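Side-chain contacts in uncharacterized protein (Bacillus thuringiensis serovar kurstaki, PDB 4XE7), which is of unknown detailed function but is a ParM-type bacterial actin-like protein that probably polymerises into cytoskeletal filaments for plasmid segregation: residues S242-F247 / M356-K361; N265-E270 / A348-A353. One frame throughout, in Å; residues are numbered along the deposited sequence.

Contact 1. Residues S242-F247 / M356-K361; sequences SDNAFF and MKFWFK
With CG anti to the backbone N (chi1 -167°), the ring of F358 reaches from its helix toward the strand, whose backbone points the CB of N244 at it; chi1 of N244 (-49°, CG anti to the carbonyl carbon) places the amide, whose ND2 bonds N235 OD1. Asparagine thus offers the ring a methylene: N244 CB sits over one face, 3.5 Å from the centroid of F358 and almost on the ring normal, a CH-pi contact. The leading atom, F358 CZ, lies 3.3 Å from N244 O. At the ring edge, in its plane, A245 O is 3.7 Å from F358 CE2, consistent with a weak attraction between ring-edge hydrogens and the carbonyl oxygen. F246 adds an oblique apolar touch, with its CB 3.9 Å from F358 CZ. Phenylalanine suits this buried place: the axes of 242-247 and 356-361 come within 10.2 Å, a distance a phenyl ring can bridge without a polar group. The two segments run at 22°, in the same N-to-C sense. Helix 337-362 packs here on the five-stranded sheet, where strand 242-248 runs between strands 232-237 and 251-260, and F358 also touches A233 and N235 on the former.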
loop_
_atom_site.group_PDB
_atom_site.type_symbol
_atom_site.label_atom_id
_atom_site.label_comp_id
_atom_site.label_asym_id
_atom_site.label_seq_id
_atom_site.Cartn_x
_atom_site.Cartn_y
_atom_site.Cartn_z
ATOM N N SER A 242 2.531 12.347 -10.272
ATOM C CA SER A 242 1.101 12.367 -10.017
ATOM C C SER A 242 0.396 11.636 -11.151
ATOM O O SER A 242 0.717 11.847 -12.329
ATOM C CB SER A 242 0.581 13.805 -9.893
ATOM O OG SER A 242 1.103 14.437 -8.737
ATOM N N ASP A 243 -0.553 10.768 -10.801
ATOM C CA ASP A 243 -1.319 10.026 -11.807
ATOM C C ASP A 243 -2.773 10.530 -11.898
ATOM O O ASP A 243 -3.545 10.406 -10.941
ATOM C CB ASP A 243 -1.271 8.531 -11.469
ATOM C CG ASP A 243 -1.917 7.663 -12.532
ATOM O OD1 ASP A 243 -1.272 7.421 -13.577
ATOM O OD2 ASP A 243 -3.063 7.211 -12.309
ATOM N N ASN A 244 -3.136 11.136 -13.020
ATOM C CA ASN A 244 -4.500 11.654 -13.159
ATOM C C ASN A 244 -5.344 10.689 -13.983
ATOM O O ASN A 244 -5.273 10.691 -15.201
ATOM C CB ASN A 244 -4.492 13.040 -13.796
ATOM C CG ASN A 244 -3.510 13.978 -13.123
ATOM O OD1 ASN A 244 -2.408 14.224 -13.626
ATOM N ND2 ASN A 244 -3.890 14.479 -11.955
ATOM N N ALA A 245 -6.117 9.851 -13.297
ATOM C CA ALA A 245 -6.930 8.831 -13.954
ATOM C C ALA A 245 -8.379 9.280 -14.066
ATOM O O ALA A 245 -8.929 9.851 -13.124
ATOM C CB ALA A 245 -6.844 7.495 -13.188
ATOM N N PHE A 246 -8.997 9.024 -15.216
ATOM C CA PHE A 246 -10.411 9.346 -15.384
ATOM C C PHE A 246 -11.202 8.105 -15.755
ATOM O O PHE A 246 -10.884 7.408 -16.722
ATOM C CB PHE A 246 -10.589 10.437 -16.425
ATOM C CG PHE A 246 -12.022 10.808 -16.686
ATOM C CD1 PHE A 246 -12.883 11.104 -15.640
ATOM C CD2 PHE A 246 -12.495 10.898 -17.985
ATOM C CE1 PHE A 246 -14.186 11.466 -15.886
ATOM C CE2 PHE A 246 -13.808 11.260 -18.243
ATOM C CZ PHE A 246 -14.652 11.546 -17.184
ATOM N N PHE A 247 -12.226 7.823 -14.964
ATOM C CA PHE A 247 -13.064 6.643 -15.173
ATOM C C PHE A 247 -14.485 7.048 -15.544
ATOM O O PHE A 247 -15.133 7.823 -14.832
ATOM C CB PHE A 247 -13.090 5.769 -13.917
ATOM C CG PHE A 247 -11.743 5.255 -13.493
ATOM C CD1 PHE A 247 -11.244 4.063 -14.009
ATOM C CD2 PHE A 247 -10.982 5.946 -12.558
ATOM C CE1 PHE A 247 -10.000 3.581 -13.605
ATOM C CE2 PHE A 247 -9.740 5.474 -12.155
ATOM C CZ PHE A 247 -9.248 4.287 -12.673
ATOM N N MET A 356 -7.478 21.251 -10.880
ATOM C CA MET A 356 -8.600 22.027 -11.437
ATOM C C MET A 356 -8.611 21.890 -12.959
ATOM O O MET A 356 -9.652 21.660 -13.559
ATOM C CB MET A 356 -8.529 23.501 -11.006
ATOM C CG MET A 356 -8.813 23.699 -9.500
ATOM S SD MET A 356 -10.524 23.316 -8.955
ATOM C CE MET A 356 -11.370 24.830 -9.406
ATOM N N LYS A 357 -7.437 21.961 -13.577
ATOM C CA LYS A 357 -7.350 21.772 -15.019
ATOM C C LYS A 357 -7.855 20.368 -15.452
ATOM O O LYS A 357 -8.567 20.234 -16.448
ATOM C CB LYS A 357 -5.908 22.019 -15.471
ATOM C CG LYS A 357 -5.613 21.691 -16.908
ATOM C CD LYS A 357 -4.187 22.095 -17.284
ATOM C CE LYS A 357 -3.952 23.581 -17.070
ATOM N NZ LYS A 357 -4.390 24.369 -18.257
ATOM N N PHE A 358 -7.499 19.334 -14.698
ATOM C CA PHE A 358 -7.921 17.989 -15.036
ATOM C C PHE A 358 -9.425 17.855 -14.868
ATOM O O PHE A 358 -10.065 17.119 -15.597
ATOM C CB PHE A 358 -7.220 16.934 -14.175
ATOM C CG PHE A 358 -7.386 15.526 -14.691
ATOM C CD1 PHE A 358 -6.913 15.184 -15.949
ATOM C CD2 PHE A 358 -8.004 14.542 -13.923
ATOM C CE1 PHE A 358 -7.041 13.888 -16.432
ATOM C CE2 PHE A 358 -8.127 13.232 -14.402
ATOM C CZ PHE A 358 -7.649 12.913 -15.663
ATOM N N TRP A 359 -9.966 18.536 -13.862
ATOM C CA TRP A 359 -11.393 18.519 -13.627
ATOM C C TRP A 359 -12.137 19.086 -14.841
ATOM O O TRP A 359 -13.129 18.507 -15.273
ATOM C CB TRP A 359 -11.722 19.309 -12.366
ATOM C CG TRP A 359 -12.995 18.944 -11.677
ATOM C CD1 TRP A 359 -14.009 18.149 -12.145
ATOM C CD2 TRP A 359 -13.377 19.352 -10.366
ATOM N NE1 TRP A 359 -15.010 18.059 -11.203
ATOM C CE2 TRP A 359 -14.644 18.793 -10.097
ATOM C CE3 TRP A 359 -12.769 20.149 -9.387
ATOM C CZ2 TRP A 359 -15.312 18.988 -8.886
ATOM C CZ3 TRP A 359 -13.442 20.365 -8.186
ATOM C CH2 TRP A 359 -14.696 19.778 -7.947
ATOM N N PHE A 360 -11.649 20.194 -15.404
ATOM C CA PHE A 360 -12.319 20.795 -16.546
ATOM C C PHE A 360 -12.081 19.973 -17.811
ATOM O O PHE A 360 -12.960 19.874 -18.654
ATOM C CB PHE A 360 -11.861 22.232 -16.782
ATOM C CG PHE A 360 -12.309 23.183 -15.726
ATOM C CD1 PHE A 360 -13.656 23.461 -15.562
ATOM C CD2 PHE A 360 -11.384 23.769 -14.867
ATOM C CE1 PHE A 360 -14.074 24.323 -14.574
ATOM C CE2 PHE A 360 -11.782 24.623 -13.886
ATOM C CZ PHE A 360 -13.138 24.911 -13.736
ATOM N N LYS A 361 -10.901 19.385 -17.949
ATOM C CA LYS A 361 -10.642 18.573 -19.145
ATOM C C LYS A 361 -11.529 17.328 -19.209
ATOM O O LYS A 361 -11.983 16.930 -20.284
ATOM C CB LYS A 361 -9.167 18.191 -19.211
ATOM C CG LYS A 361 -8.301 19.355 -19.686
ATOM C CD LYS A 361 -6.883 18.911 -20.002
ATOM C CE LYS A 361 -6.083 20.045 -20.627
ATOM N NZ LYS A 361 -4.711 19.575 -20.974
#

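Contact 2. Residues N265-E270 / A348-A353; sequences NKYIDE and AEDQKA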
loop_
_atom_site.group_PDB
_atom_site.type_symbol
_atom_site.label_atom_id
_atom_site.label_comp_id
_atom_site.label_asym_id
_atom_site.label_seq_id
_atom_site.Cartn_x
_atom_site.Cartn_y
_atom_site.Cartn_z
ATOM N N ASN A 265 8.648 15.212 -3.808
ATOM C CA ASN A 265 10.095 15.128 -3.619
ATOM C C ASN A 265 10.786 16.487 -3.609
ATOM O O ASN A 265 11.453 16.850 -2.636
ATOM C CB ASN A 265 10.740 14.241 -4.705
ATOM C CG ASN A 265 10.587 12.757 -4.420
ATOM O OD1 ASN A 265 10.237 12.354 -3.305
ATOM N ND2 ASN A 265 10.863 11.934 -5.427
ATOM N N LYS A 266 10.624 17.252 -4.680
ATOM C CA LYS A 266 11.333 18.527 -4.758
ATOM C C LYS A 266 10.898 19.520 -3.671
ATOM O O LYS A 266 11.697 20.350 -3.255
ATOM C CB LYS A 266 11.152 19.141 -6.142
ATOM C CG LYS A 266 11.273 18.107 -7.249
ATOM C CD LYS A 266 12.010 18.644 -8.460
ATOM C CE LYS A 266 12.366 17.518 -9.412
ATOM N NZ LYS A 266 13.001 18.033 -10.656
ATOM N N TYR A 267 9.644 19.433 -3.211
ATOM C CA TYR A 267 9.134 20.361 -2.190
ATOM C C TYR A 267 9.716 20.023 -0.831
ATOM O O TYR A 267 10.083 20.907 -0.044
ATOM C CB TYR A 267 7.592 20.344 -2.136
ATOM C CG TYR A 267 6.970 20.790 -3.441
ATOM C CD1 TYR A 267 6.584 22.120 -3.637
ATOM C CD2 TYR A 267 6.812 19.888 -4.510
ATOM C CE1 TYR A 267 6.033 22.531 -4.863
ATOM C CE2 TYR A 267 6.284 20.286 -5.720
ATOM C CZ TYR A 267 5.885 21.609 -5.892
ATOM O OH TYR A 267 5.352 21.998 -7.102
ATOM N N ILE A 268 9.794 18.731 -0.560
ATOM C CA ILE A 268 10.391 18.233 0.673
ATOM C C ILE A 268 11.896 18.541 0.713
ATOM O O ILE A 268 12.421 18.968 1.749
ATOM C CB ILE A 268 10.116 16.715 0.824
ATOM C CG1 ILE A 268 8.621 16.519 1.146
ATOM C CG2 ILE A 268 11.061 16.085 1.874
ATOM C CD1 ILE A 268 8.068 15.100 0.907
ATOM N N ASP A 269 12.574 18.382 -0.425
ATOM C CA ASP A 269 14.008 18.662 -0.464
ATOM C C ASP A 269 14.271 20.102 -0.094
ATOM O O ASP A 269 15.202 20.392 0.675
ATOM C CB ASP A 269 14.610 18.357 -1.832
ATOM C CG ASP A 269 14.561 16.874 -2.166
ATOM O OD1 ASP A 269 14.406 16.075 -1.223
ATOM O OD2 ASP A 269 14.682 16.514 -3.349
ATOM N N GLU A 270 13.444 21.000 -0.619
ATOM C CA GLU A 270 13.606 22.421 -0.344
ATOM C C GLU A 270 13.359 22.718 1.125
ATOM O O GLU A 270 14.095 23.512 1.741
ATOM C CB GLU A 270 12.667 23.249 -1.216
ATOM C CG GLU A 270 12.858 24.739 -1.075
ATOM C CD GLU A 270 12.083 25.522 -2.120
ATOM O OE1 GLU A 270 11.148 24.950 -2.727
ATOM O OE2 GLU A 270 12.418 26.706 -2.338
ATOM N N ALA A 348 0.590 22.445 -2.453
ATOM C CA ALA A 348 -0.880 22.452 -2.570
ATOM C C ALA A 348 -1.376 23.322 -3.731
ATOM O O ALA A 348 -2.259 22.933 -4.482
ATOM C CB ALA A 348 -1.506 22.925 -1.285
ATOM N N GLU A 349 -0.793 24.500 -3.862
ATOM C CA GLU A 349 -1.155 25.440 -4.911
ATOM C C GLU A 349 -0.803 24.882 -6.301
ATOM O O GLU A 349 -1.600 24.964 -7.250
ATOM C CB GLU A 349 -0.455 26.785 -4.646
ATOM C CG GLU A 349 -0.883 27.919 -5.571
ATOM C CD GLU A 349 -2.393 28.084 -5.640
ATOM O OE1 GLU A 349 -3.016 28.372 -4.594
ATOM O OE2 GLU A 349 -2.957 27.926 -6.747
ATOM N N ASP A 350 0.370 24.282 -6.432
ATOM C CA ASP A 350 0.738 23.676 -7.709
ATOM C C ASP A 350 -0.166 22.492 -8.052
ATOM O O ASP A 350 -0.583 22.323 -9.198
ATOM C CB ASP A 350 2.198 23.245 -7.689
ATOM C CG ASP A 350 3.135 24.438 -7.730
ATOM O OD1 ASP A 350 2.688 25.508 -8.218
ATOM O OD2 ASP A 350 4.297 24.308 -7.285
ATOM N N GLN A 351 -0.492 21.683 -7.052
ATOM C CA GLN A 351 -1.464 20.627 -7.274
ATOM C C GLN A 351 -2.845 21.188 -7.603
ATOM O O GLN A 351 -3.568 20.622 -8.424
ATOM C CB GLN A 351 -1.542 19.709 -6.055
ATOM C CG GLN A 351 -0.370 18.675 -6.008
ATOM C CD GLN A 351 -0.503 17.584 -7.096
ATOM O OE1 GLN A 351 -1.453 17.579 -7.872
ATOM N NE2 GLN A 351 0.452 16.671 -7.141
ATOM N N LYS A 352 -3.215 22.288 -6.949
ATOM C CA LYS A 352 -4.524 22.896 -7.218
ATOM C C LYS A 352 -4.694 23.214 -8.702
ATOM O O LYS A 352 -5.690 22.850 -9.320
ATOM C CB LYS A 352 -4.713 24.175 -6.399
ATOM C CG LYS A 352 -6.103 24.793 -6.614
ATOM C CD LYS A 352 -6.092 26.312 -6.528
ATOM C CE LYS A 352 -7.509 26.889 -6.617
ATOM N NZ LYS A 352 -8.106 27.233 -5.301
ATOM N N ALA A 353 -3.707 23.900 -9.267
ATOM C CA ALA A 353 -3.735 24.259 -10.674
ATOM C C ALA A 353 -3.859 23.009 -11.558
ATOM O O ALA A 353 -4.603 23.001 -12.530
ATOM C CB ALA A 353 -2.482 25.054 -11.043
#
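Y267 and D350 meet in a helix-to-helix hydrogen bond within an actin-like fold, joining the first turn of helix 265-279 to the middle of helix 337-362. Y267 OH donates to D350 OD2 at 2.5 Å, a short bond that carries nearly the whole contact between the two segments. Tyrosine suits the place because its rigid ring bridges helices whose nearest CA atoms, those of Y267 and A348, are still 10.2 Å apart; the phenol then gives the far end a donor. Aspartate suits its side because a short stem presents a carboxylate acceptor, probably ionised, that need not reach far. The carboxylate plane is turned 58° from the ring plane. Both residues have CG anti to the carbonyl carbon (chi1 -62° for Y267), which directs the phenol across the gap to the acid. In the next shell, the Y267 ring packs edge-to-face with Y347, and it also touches L262 and, on helix 372-376, F376, contacts that would limit its swing. The contact lies at the surface, and neither partner is fully buried. D350 OD2 accepts on the anti side, slightly out of the carboxylate plane, and stays near the plane of the phenol, 3.5 Å from Y267 CE1.

In the fold
Both contacts use helix 337-362: contact 2 takes 348-353 and contact 1 takes 356-361, a little over two turns further on. Their centres are about 17 Å apart, and along the chain contact 2 is nested inside the loop closed by contact 1. The two are joined directly, since S242 OG lies 2.8 Å from Q351 NE2 in a probable hydrogen bond. The helix packs on the five-stranded sheet near its C-terminal end and is linked to helix 265-279 by a side-chain hydrogen bond nearer its middle. Helix 265-279 is itself tied through N265 to A239, in the glycine-rich segment between strands 232-237 and 242-248; that segment probably corresponds to a phosphate-binding loop of actin-like proteins.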